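Local structure of glycosyl hydrolase, family 31/fibronectin type III domain protein (Clostridium perfringens, 4LQR) at residues A[31-36]-A[62-67]; A[42-47]-A[160-165]; A[67-72]-A[137-142]. The protein probably binds carbohydrate through a calcium-containing F5/8 type C (discoidin-like) domain, an accessory module of a family 31 glycoside hydrolase. All blocks are in the same frame, centred on the assembly; numbering follows the deposited sequence.

Contact 1 (A[31-36]-A[62-67])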
loop_
_atom_site.group_PDB
_atom_site.type_symbol
_atom_site.label_atom_id
_atom_site.label_comp_id
_atom_site.label_asym_id
_atom_site.label_seq_id
_atom_site.Cartn_x
_atom_site.Cartn_y
_atom_site.Cartn_z
ATOM N N ALA A 31 -3.991 10.894 -2.347
ATOM C CA ALA A 31 -4.853 9.756 -1.919
ATOM C C ALA A 31 -6.296 10.129 -2.191
ATOM O O ALA A 31 -6.658 11.321 -2.191
ATOM C CB ALA A 31 -4.673 9.462 -0.379
ATOM N N THR A 32 -7.122 9.105 -2.447
ATOM C CA THR A 32 -8.527 9.379 -2.794
ATOM C C THR A 32 -9.229 10.156 -1.680
ATOM O O THR A 32 -10.022 11.112 -1.972
ATOM C CB THR A 32 -9.271 8.086 -3.024
ATOM O OG1 THR A 32 -8.598 7.324 -4.075
ATOM C CG2 THR A 32 -10.719 8.410 -3.372
ATOM N N SER A 33 -8.944 9.749 -0.419
ATOM C CA SER A 33 -9.463 10.466 0.734
ATOM C C SER A 33 -8.602 10.095 1.927
ATOM O O SER A 33 -7.777 9.146 1.871
ATOM C CB SER A 33 -10.920 10.044 1.034
ATOM O OG SER A 33 -11.010 8.598 1.242
ATOM N N GLU A 34 -8.853 10.804 3.023
ATOM C CA GLU A 34 -8.133 10.573 4.339
ATOM C C GLU A 34 -9.139 10.821 5.423
ATOM O O GLU A 34 -10.081 11.666 5.255
ATOM C CB GLU A 34 -7.109 11.668 4.580
ATOM C CG GLU A 34 -5.954 11.527 3.791
ATOM C CD GLU A 34 -4.962 12.584 4.179
ATOM O OE1 GLU A 34 -3.938 12.544 3.562
ATOM O OE2 GLU A 34 -5.107 13.467 5.061
ATOM N N ALA A 35 -8.922 10.167 6.557
ATOM C CA ALA A 35 -9.725 10.374 7.778
ATOM C C ALA A 35 -8.837 10.786 8.909
ATOM O O ALA A 35 -7.695 10.335 9.085
ATOM C CB ALA A 35 -10.340 9.067 8.191
ATOM N N ASP A 36 -9.415 11.627 9.794
ATOM C CA ASP A 36 -8.752 11.929 11.075
ATOM C C ASP A 36 -7.329 12.420 10.875
ATOM O O ASP A 36 -7.090 13.299 9.981
ATOM C CB ASP A 36 -8.905 10.734 12.062
ATOM C CG ASP A 36 -10.316 10.278 12.088
ATOM O OD1 ASP A 36 -11.275 11.090 12.219
ATOM O OD2 ASP A 36 -10.538 9.032 11.902
ATOM N N LEU A 62 -14.959 2.015 -1.762
ATOM C CA LEU A 62 -13.870 1.535 -2.611
ATOM C C LEU A 62 -14.269 1.693 -4.072
ATOM O O LEU A 62 -15.469 1.719 -4.408
ATOM C CB LEU A 62 -13.544 0.088 -2.331
ATOM C CG LEU A 62 -13.100 -0.234 -0.888
ATOM C CD1 LEU A 62 -12.698 -1.690 -0.747
ATOM C CD2 LEU A 62 -11.953 0.766 -0.439
ATOM N N PRO A 63 -13.304 1.727 -4.972
ATOM C CA PRO A 63 -11.833 1.685 -4.668
ATOM C C PRO A 63 -11.299 3.004 -4.159
ATOM O O PRO A 63 -11.897 4.059 -4.333
ATOM C CB PRO A 63 -11.190 1.347 -6.027
ATOM C CG PRO A 63 -12.179 1.956 -7.052
ATOM C CD PRO A 63 -13.589 1.794 -6.418
ATOM N N VAL A 64 -10.182 2.904 -3.425
ATOM C CA VAL A 64 -9.418 4.111 -3.076
ATOM C C VAL A 64 -7.966 3.820 -3.436
ATOM O O VAL A 64 -7.544 2.642 -3.446
ATOM C CB VAL A 64 -9.464 4.520 -1.546
ATOM C CG1 VAL A 64 -10.893 5.008 -1.213
ATOM C CG2 VAL A 64 -9.064 3.364 -0.646
ATOM N N SER A 65 -7.246 4.893 -3.765
ATOM C CA SER A 65 -5.816 4.766 -4.170
ATOM C C SER A 65 -4.957 5.682 -3.354
ATOM O O SER A 65 -5.417 6.742 -2.903
ATOM C CB SER A 65 -5.657 5.154 -5.647
ATOM O OG SER A 65 -6.442 4.343 -6.523
ATOM N N ILE A 66 -3.692 5.305 -3.235
ATOM C CA ILE A 66 -2.682 6.190 -2.666
ATOM C C ILE A 66 -1.480 6.142 -3.669
ATOM O O ILE A 66 -1.142 5.051 -4.159
ATOM C CB ILE A 66 -2.274 5.752 -1.257
ATOM C CG1 ILE A 66 -1.215 6.720 -0.728
ATOM C CG2 ILE A 66 -1.738 4.312 -1.193
ATOM C CD1 ILE A 66 -0.995 6.588 0.776
ATOM N N THR A 67 -0.904 7.305 -3.975
ATOM C CA THR A 67 0.183 7.442 -4.961
ATOM C C THR A 67 1.429 7.930 -4.271
ATOM O O THR A 67 1.408 8.930 -3.580
ATOM C CB THR A 67 -0.255 8.368 -6.099
ATOM O OG1 THR A 67 -1.432 7.766 -6.650
ATOM C CG2 THR A 67 0.814 8.423 -7.139
#
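Thr32 and Ser65 are joined by two hydrogen bonds that use both backbone and side chain. Thr32 N donates to Ser65 O at 2.9 Å. Ser65 N in turn donates to Thr32 OG1 at 2.8 Å, in a nearly straight bond (166° at the hydrogen). The hydroxyl can reach it because OG1 stands beside its own backbone N, anti to the carbonyl carbon (chi1 -57°). Threonine suits this place: its OG1 serves a strand amide just where segment 31-36 leaves the strand pairing, after Ala31. A CA-H...O contact from Ala31 CA to Ser65 O, 3.2 Å, gives the same carbonyl a second, weaker partner.

The apolar contacts lie next to these bonds. Thr32 CG2 meets Val64 CG1 at 4.0 Å, the two branched side chains crossing at about a right angle. Ala31 and Ile66 form an antiparallel non-hydrogen-bonded pair with CA atoms 4.2 Å apart; the small Ala31 CB lies 4.4 Å from Ile66 CG1, and both side chains touch Trp52.

The contact marks the end of edge strand 26-31 against strand 64-70. On its other side strand 64-70 is bonded to strand 140-148, with backbone bonds from Val64 to Ala145 and from Ile66 to Phe143, while Ser33 OG turns to Ala55 N in the loop after strand 52-53.

Contact 2 (A[42-47]-A[160-165]). With CA (calcium ion), chain B; CA (calcium ion), chain C.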
loop_
_atom_site.group_PDB
_atom_site.type_symbol
_atom_site.label_atom_id
_atom_site.label_comp_id
_atom_site.label_asym_id
_atom_site.label_seq_id
_atom_site.Cartn_x
_atom_site.Cartn_y
_atom_site.Cartn_z
ATOM N N ASN A 42 1.500 9.053 6.217
ATOM C CA ASN A 42 1.770 8.054 7.245
ATOM C C ASN A 42 1.871 6.664 6.631
ATOM O O ASN A 42 2.330 5.714 7.356
ATOM C CB ASN A 42 0.652 7.993 8.262
ATOM C CG ASN A 42 0.591 9.224 9.158
ATOM O OD1 ASN A 42 1.377 10.141 9.029
ATOM N ND2 ASN A 42 -0.421 9.264 10.045
ATOM N N ALA A 43 1.477 6.447 5.343
ATOM C CA ALA A 43 1.656 5.127 4.769
ATOM C C ALA A 43 3.096 4.863 4.443
ATOM O O ALA A 43 3.434 3.723 4.169
ATOM C CB ALA A 43 0.831 4.966 3.471
ATOM N N VAL A 44 3.921 5.884 4.366
ATOM C CA VAL A 44 5.334 5.728 3.904
ATOM C C VAL A 44 6.279 6.588 4.752
ATOM O O VAL A 44 7.259 7.115 4.236
ATOM C CB VAL A 44 5.481 6.073 2.390
ATOM C CG1 VAL A 44 4.779 5.029 1.545
ATOM C CG2 VAL A 44 4.863 7.458 2.064
ATOM N N ASP A 45 6.017 6.611 6.062
ATOM C CA ASP A 45 6.880 7.406 6.976
ATOM C C ASP A 45 7.795 6.489 7.781
ATOM O O ASP A 45 8.530 7.059 8.643
ATOM C CB ASP A 45 6.073 8.293 7.900
ATOM C CG ASP A 45 5.131 7.484 8.842
ATOM O OD1 ASP A 45 5.030 6.222 8.766
ATOM O OD2 ASP A 45 4.469 8.165 9.656
ATOM N N GLY A 46 7.893 5.220 7.448
ATOM C CA GLY A 46 8.796 4.317 8.160
ATOM C C GLY A 46 8.383 4.044 9.573
ATOM O O GLY A 46 9.153 3.446 10.330
ATOM N N ASP A 47 7.180 4.461 9.974
ATOM C CA ASP A 47 6.678 4.241 11.370
ATOM C C ASP A 47 5.506 3.269 11.306
ATOM O O ASP A 47 4.404 3.592 10.770
ATOM C CB ASP A 47 6.293 5.591 11.981
ATOM C CG ASP A 47 5.886 5.508 13.484
ATOM O OD1 ASP A 47 5.494 4.404 13.926
ATOM O OD2 ASP A 47 5.927 6.660 14.059
ATOM N N ALA A 160 -0.372 0.669 7.292
ATOM C CA ALA A 160 0.586 1.184 8.271
ATOM C C ALA A 160 1.900 1.562 7.573
ATOM O O ALA A 160 2.482 2.569 7.900
ATOM C CB ALA A 160 0.832 0.165 9.391
ATOM N N GLU A 161 2.346 0.742 6.614
ATOM C CA GLU A 161 3.535 1.034 5.823
ATOM C C GLU A 161 3.423 0.373 4.484
ATOM O O GLU A 161 2.881 -0.732 4.352
ATOM C CB GLU A 161 4.792 0.419 6.533
ATOM C CG GLU A 161 5.299 1.343 7.674
ATOM C CD GLU A 161 5.673 2.768 7.198
ATOM O OE1 GLU A 161 6.583 2.907 6.315
ATOM O OE2 GLU A 161 5.133 3.788 7.632
ATOM N N LEU A 162 4.081 1.005 3.511
ATOM C CA LEU A 162 4.354 0.421 2.189
ATOM C C LEU A 162 5.858 0.482 2.051
ATOM O O LEU A 162 6.449 1.563 2.006
ATOM C CB LEU A 162 3.654 1.180 1.040
ATOM C CG LEU A 162 2.155 1.306 1.148
ATOM C CD1 LEU A 162 1.696 2.173 -0.010
ATOM C CD2 LEU A 162 1.498 -0.069 1.076
ATOM N N VAL A 163 6.485 -0.696 2.058
ATOM C CA VAL A 163 8.005 -0.714 1.957
ATOM C C VAL A 163 8.363 -1.031 0.521
ATOM O O VAL A 163 7.776 -1.944 -0.062
ATOM C CB VAL A 163 8.530 -1.864 2.839
ATOM C CG1 VAL A 163 10.084 -1.966 2.749
ATOM C CG2 VAL A 163 8.184 -1.604 4.316
ATOM N N PHE A 164 9.270 -0.278 -0.050
ATOM C CA PHE A 164 9.569 -0.443 -1.501
ATOM C C PHE A 164 10.962 -1.039 -1.660
ATOM O O PHE A 164 11.892 -0.742 -0.852
ATOM C CB PHE A 164 9.668 0.949 -2.130
ATOM C CG PHE A 164 8.285 1.526 -2.497
ATOM C CD1 PHE A 164 7.330 1.805 -1.492
ATOM C CD2 PHE A 164 8.020 1.889 -3.843
ATOM C CE1 PHE A 164 6.063 2.321 -1.841
ATOM C CE2 PHE A 164 6.744 2.397 -4.167
ATOM C CZ PHE A 164 5.775 2.673 -3.177
ATOM N N TYR A 165 11.093 -1.904 -2.674
ATOM C CA TYR A 165 12.406 -2.563 -2.973
ATOM C C TYR A 165 12.748 -2.207 -4.412
ATOM O O TYR A 165 12.001 -2.525 -5.346
ATOM C CB TYR A 165 12.277 -4.097 -2.845
ATOM C CG TYR A 165 11.985 -4.542 -1.429
ATOM C CD1 TYR A 165 10.641 -4.531 -0.983
ATOM C CD2 TYR A 165 12.993 -4.946 -0.587
ATOM C CE1 TYR A 165 10.336 -4.903 0.298
ATOM C CE2 TYR A 165 12.675 -5.340 0.713
ATOM C CZ TYR A 165 11.372 -5.298 1.106
ATOM O OH TYR A 165 11.095 -5.766 2.401
HETATM CA CA CA B . 3.342 4.523 8.966
HETATM CA CA CA C . 8.262 9.079 3.521
HETATM O O HOH W 1 9.019 11.390 3.376
HETATM O O HOH W 2 6.065 10.000 4.482
HETATM O O HOH W 3 9.427 9.280 5.645
#
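The turn 42-47 reaches strand 158-166 with its backbone first: Ala43 O accepts from Leu162 N at 2.9 Å, and the Ala43 and Glu161 CA atoms lie 4.6 Å apart. Glu161 is the central side chain. Its CB starts away from the turn, but the chain bends at chi2 (-58°) and brings the carboxylate back to the amides of residues 45-47. There Glu161 OE2 binds a calcium ion at 2.4 Å, while Glu161 OE1 accepts from Gly46 N at 2.9 Å, the donor standing 40° out of the carboxylate plane. Weak bonds from Asp45 N and Asp47 N to Glu161 OE2 add to the grip, so the metal and the turn amides together fix the group's rotation.

Asp45 brings the second carboxylate, nearly coplanar with that of Glu161. Asp45 OD1 and Glu161 OE2 come within 2.7 Å of each other, a closeness probably made tolerable by the calcium that both bind. Asp45 OD1 also accepts from Asp47 N at 3.0 Å, closing an Asx turn. Gly46, with positive phi, fits the tight bend. Beside the polar cluster, Val44 CG1 packs on Leu162 CB at 4.0 Å, beginning the apolar interior.

Asn42 O, Asp47 O and Ala160 O also bind this calcium, and Thr50 completes the sphere through O and OG1. Val44 O, at 2.3 Å, helps hold a second calcium with three waters and the carbonyls of Ser23 and Leu26. Ala160 and Glu161 form a classic beta bulge facing Leu82, which probably helps Ala160 O and the Glu161 carboxylate meet one metal. Calcium held between loop and strand by carbonyls, carboxylates and a hydroxyl is consistent with the jelly-roll beta-sandwich of many F5/8 type C-like carbohydrate-binding modules.

Contact 3 (A[67-72]-A[137-142])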
loop_
_atom_site.group_PDB
_atom_site.type_symbol
_atom_site.label_atom_id
_atom_site.label_comp_id
_atom_site.label_asym_id
_atom_site.label_seq_id
_atom_site.Cartn_x
_atom_site.Cartn_y
_atom_site.Cartn_z
ATOM N N THR A 67 -0.904 7.305 -3.975
ATOM C CA THR A 67 0.183 7.442 -4.961
ATOM C C THR A 67 1.429 7.930 -4.271
ATOM O O THR A 67 1.408 8.930 -3.580
ATOM C CB THR A 67 -0.255 8.368 -6.099
ATOM O OG1 THR A 67 -1.432 7.766 -6.650
ATOM C CG2 THR A 67 0.814 8.423 -7.139
ATOM N N ILE A 68 2.488 7.141 -4.421
ATOM C CA ILE A 68 3.776 7.448 -3.818
ATOM C C ILE A 68 4.796 7.874 -4.902
ATOM O O ILE A 68 4.926 7.211 -5.950
ATOM C CB ILE A 68 4.340 6.147 -3.177
ATOM C CG1 ILE A 68 3.309 5.481 -2.222
ATOM C CG2 ILE A 68 5.695 6.394 -2.480
ATOM C CD1 ILE A 68 2.771 6.458 -1.156
ATOM N N LYS A 69 5.474 8.999 -4.653
ATOM C CA LYS A 69 6.586 9.490 -5.518
ATOM C C LYS A 69 7.900 9.112 -4.887
ATOM O O LYS A 69 8.103 9.395 -3.698
ATOM C CB LYS A 69 6.502 10.989 -5.600
ATOM C CG LYS A 69 7.675 11.545 -6.474
ATOM C CD LYS A 69 7.583 13.062 -6.503
ATOM C CE LYS A 69 8.793 13.530 -7.320
ATOM N NZ LYS A 69 8.787 15.051 -7.476
ATOM N N LEU A 70 8.777 8.488 -5.632
ATOM C CA LEU A 70 10.147 8.182 -5.079
ATOM C C LEU A 70 11.103 9.311 -5.449
ATOM O O LEU A 70 10.753 10.179 -6.228
ATOM C CB LEU A 70 10.661 6.909 -5.779
ATOM C CG LEU A 70 9.689 5.701 -5.570
ATOM C CD1 LEU A 70 10.326 4.473 -6.193
ATOM C CD2 LEU A 70 9.355 5.416 -4.142
ATOM N N ASP A 71 12.293 9.323 -4.860
ATOM C CA ASP A 71 13.177 10.456 -5.097
ATOM C C ASP A 71 13.835 10.481 -6.502
ATOM O O ASP A 71 14.353 11.528 -6.876
ATOM C CB ASP A 71 14.242 10.445 -3.970
ATOM C CG ASP A 71 15.119 9.209 -4.051
ATOM O OD1 ASP A 71 14.674 8.077 -3.963
ATOM O OD2 ASP A 71 16.418 9.344 -4.093
ATOM N N LYS A 72 13.768 9.351 -7.184
ATOM C CA LYS A 72 14.328 9.188 -8.563
ATOM C C LYS A 72 13.675 7.936 -9.102
ATOM O O LYS A 72 12.925 7.272 -8.375
ATOM C CB LYS A 72 15.879 9.034 -8.620
ATOM C CG LYS A 72 16.371 7.868 -7.760
ATOM C CD LYS A 72 17.876 7.731 -7.982
ATOM C CE LYS A 72 18.252 6.512 -7.190
ATOM N NZ LYS A 72 19.718 6.265 -7.290
ATOM N N ASN A 137 11.041 -0.046 -14.339
ATOM C CA ASN A 137 11.663 1.257 -13.971
ATOM C C ASN A 137 10.526 2.244 -13.774
ATOM O O ASN A 137 9.673 2.435 -14.633
ATOM C CB ASN A 137 12.612 1.652 -15.120
ATOM C CG ASN A 137 13.516 2.807 -14.714
ATOM O OD1 ASN A 137 14.417 2.618 -13.838
ATOM N ND2 ASN A 137 13.239 3.984 -15.135
ATOM N N ALA A 138 10.552 2.870 -12.600
ATOM C CA ALA A 138 9.431 3.751 -12.192
ATOM C C ALA A 138 9.853 4.759 -11.183
ATOM O O ALA A 138 10.778 4.476 -10.380
ATOM C CB ALA A 138 8.326 2.900 -11.544
ATOM N N GLN A 139 9.179 5.912 -11.170
ATOM C CA GLN A 139 9.420 6.859 -10.032
ATOM C C GLN A 139 8.099 7.042 -9.245
ATOM O O GLN A 139 8.133 7.666 -8.174
ATOM C CB GLN A 139 9.984 8.189 -10.572
ATOM C CG GLN A 139 10.256 9.180 -9.402
ATOM C CD GLN A 139 11.092 10.377 -9.838
ATOM O OE1 GLN A 139 11.445 10.536 -11.016
ATOM N NE2 GLN A 139 11.385 11.252 -8.882
ATOM N N TYR A 140 6.993 6.556 -9.770
ATOM C CA TYR A 140 5.706 6.697 -9.076
ATOM C C TYR A 140 5.030 5.341 -9.012
ATOM O O TYR A 140 5.087 4.572 -9.957
ATOM C CB TYR A 140 4.726 7.687 -9.808
ATOM C CG TYR A 140 5.244 9.123 -9.922
ATOM C CD1 TYR A 140 6.173 9.475 -10.910
ATOM C CD2 TYR A 140 4.835 10.107 -8.986
ATOM C CE1 TYR A 140 6.658 10.807 -10.980
ATOM C CE2 TYR A 140 5.318 11.379 -9.039
ATOM C CZ TYR A 140 6.214 11.681 -10.022
ATOM O OH TYR A 140 6.711 13.035 -10.109
ATOM N N LEU A 141 4.364 5.083 -7.870
ATOM C CA LEU A 141 3.621 3.838 -7.777
ATOM C C LEU A 141 2.292 4.174 -7.163
ATOM O O LEU A 141 2.253 4.824 -6.111
ATOM C CB LEU A 141 4.429 2.815 -6.897
ATOM C CG LEU A 141 3.685 1.425 -6.750
ATOM C CD1 LEU A 141 4.744 0.311 -6.579
ATOM C CD2 LEU A 141 2.680 1.343 -5.566
ATOM N N ARG A 142 1.207 3.686 -7.760
ATOM C CA ARG A 142 -0.175 3.872 -7.210
ATOM C C ARG A 142 -0.621 2.531 -6.715
ATOM O O ARG A 142 -0.703 1.576 -7.473
ATOM C CB ARG A 142 -1.072 4.457 -8.306
ATOM C CG ARG A 142 -2.510 4.731 -7.808
ATOM C CD ARG A 142 -3.202 5.776 -8.719
ATOM N NE ARG A 142 -3.310 5.308 -10.108
ATOM C CZ ARG A 142 -3.587 6.122 -11.098
ATOM N NH1 ARG A 142 -3.686 7.442 -10.884
ATOM N NH2 ARG A 142 -3.809 5.561 -12.323
HETATM O O HOH W 4 -2.816 9.196 -8.604
HETATM O O HOH W 5 5.956 15.380 -8.814
#
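Lys69 is extended throughout, with CG anti to the backbone N (chi1 179°), and this lays its aliphatic chain alongside the Tyr140 ring, both pointing the same way. Lys69 CG reaches Tyr140 CE2 at 3.5 Å, approaching the ring obliquely. Gln139, with CG also opposite its backbone N (chi1 -179°) and an extended chain beyond, carries its amide across to Leu70, where Gln139 NE2 donates to Leu70 O at 2.9 Å, the carbonyl oxygen lying close to the amide plane.

Strands 67-70 and 140-142 run antiparallel, their axes 4.7 Å apart at closest, at 165°. Ile68 and Leu141 exchange a pair of backbone bonds, and Leu70 N donates to Gln139 O at 2.7 Å. The apolar Ile68 and Leu141 side chains take the opposite face from Lys69 and Tyr140, towards the interior. Thr67 OG1 rests against Arg142 CD at 3.4 Å; the guanidinium itself is engaged by Glu98 and Trp106.

One water joins Lys69 NZ to Tyr140 OH, another Thr67 OG1 to Arg142 NH1. Lys69 and Tyr140 thus pack by carbon and ring while water joins their polar ends, so the outer face tolerates solvent as the inner face stays apolar.

Contacts 1 and 3 lie along one strand, 64-70, sharing Thr67, with centres about 17 Å apart: contact 1 joins it to the end of edge strand 26-31, contact 3 to strand 140-148 and, through the corner at Gln139, to the other sheet. Contact 2 sets a calcium-binding loop against strand 158-166 of that other sheet and meets both across the sandwich interior. Ile66 CD1 packs on Ala43 CB at 3.6 Å, linking contacts 1 and 2, while Phe164 CE2 meets Leu141 CB at 3.6 Å and Val44 CG1 meets Ile68 CD1 at 3.7 Å, linking contacts 2 and 3. Contact 2 alone binds calcium directly; the side chains of Ile66 and Ile68 lie about 9 and 7 Å from a calcium ion.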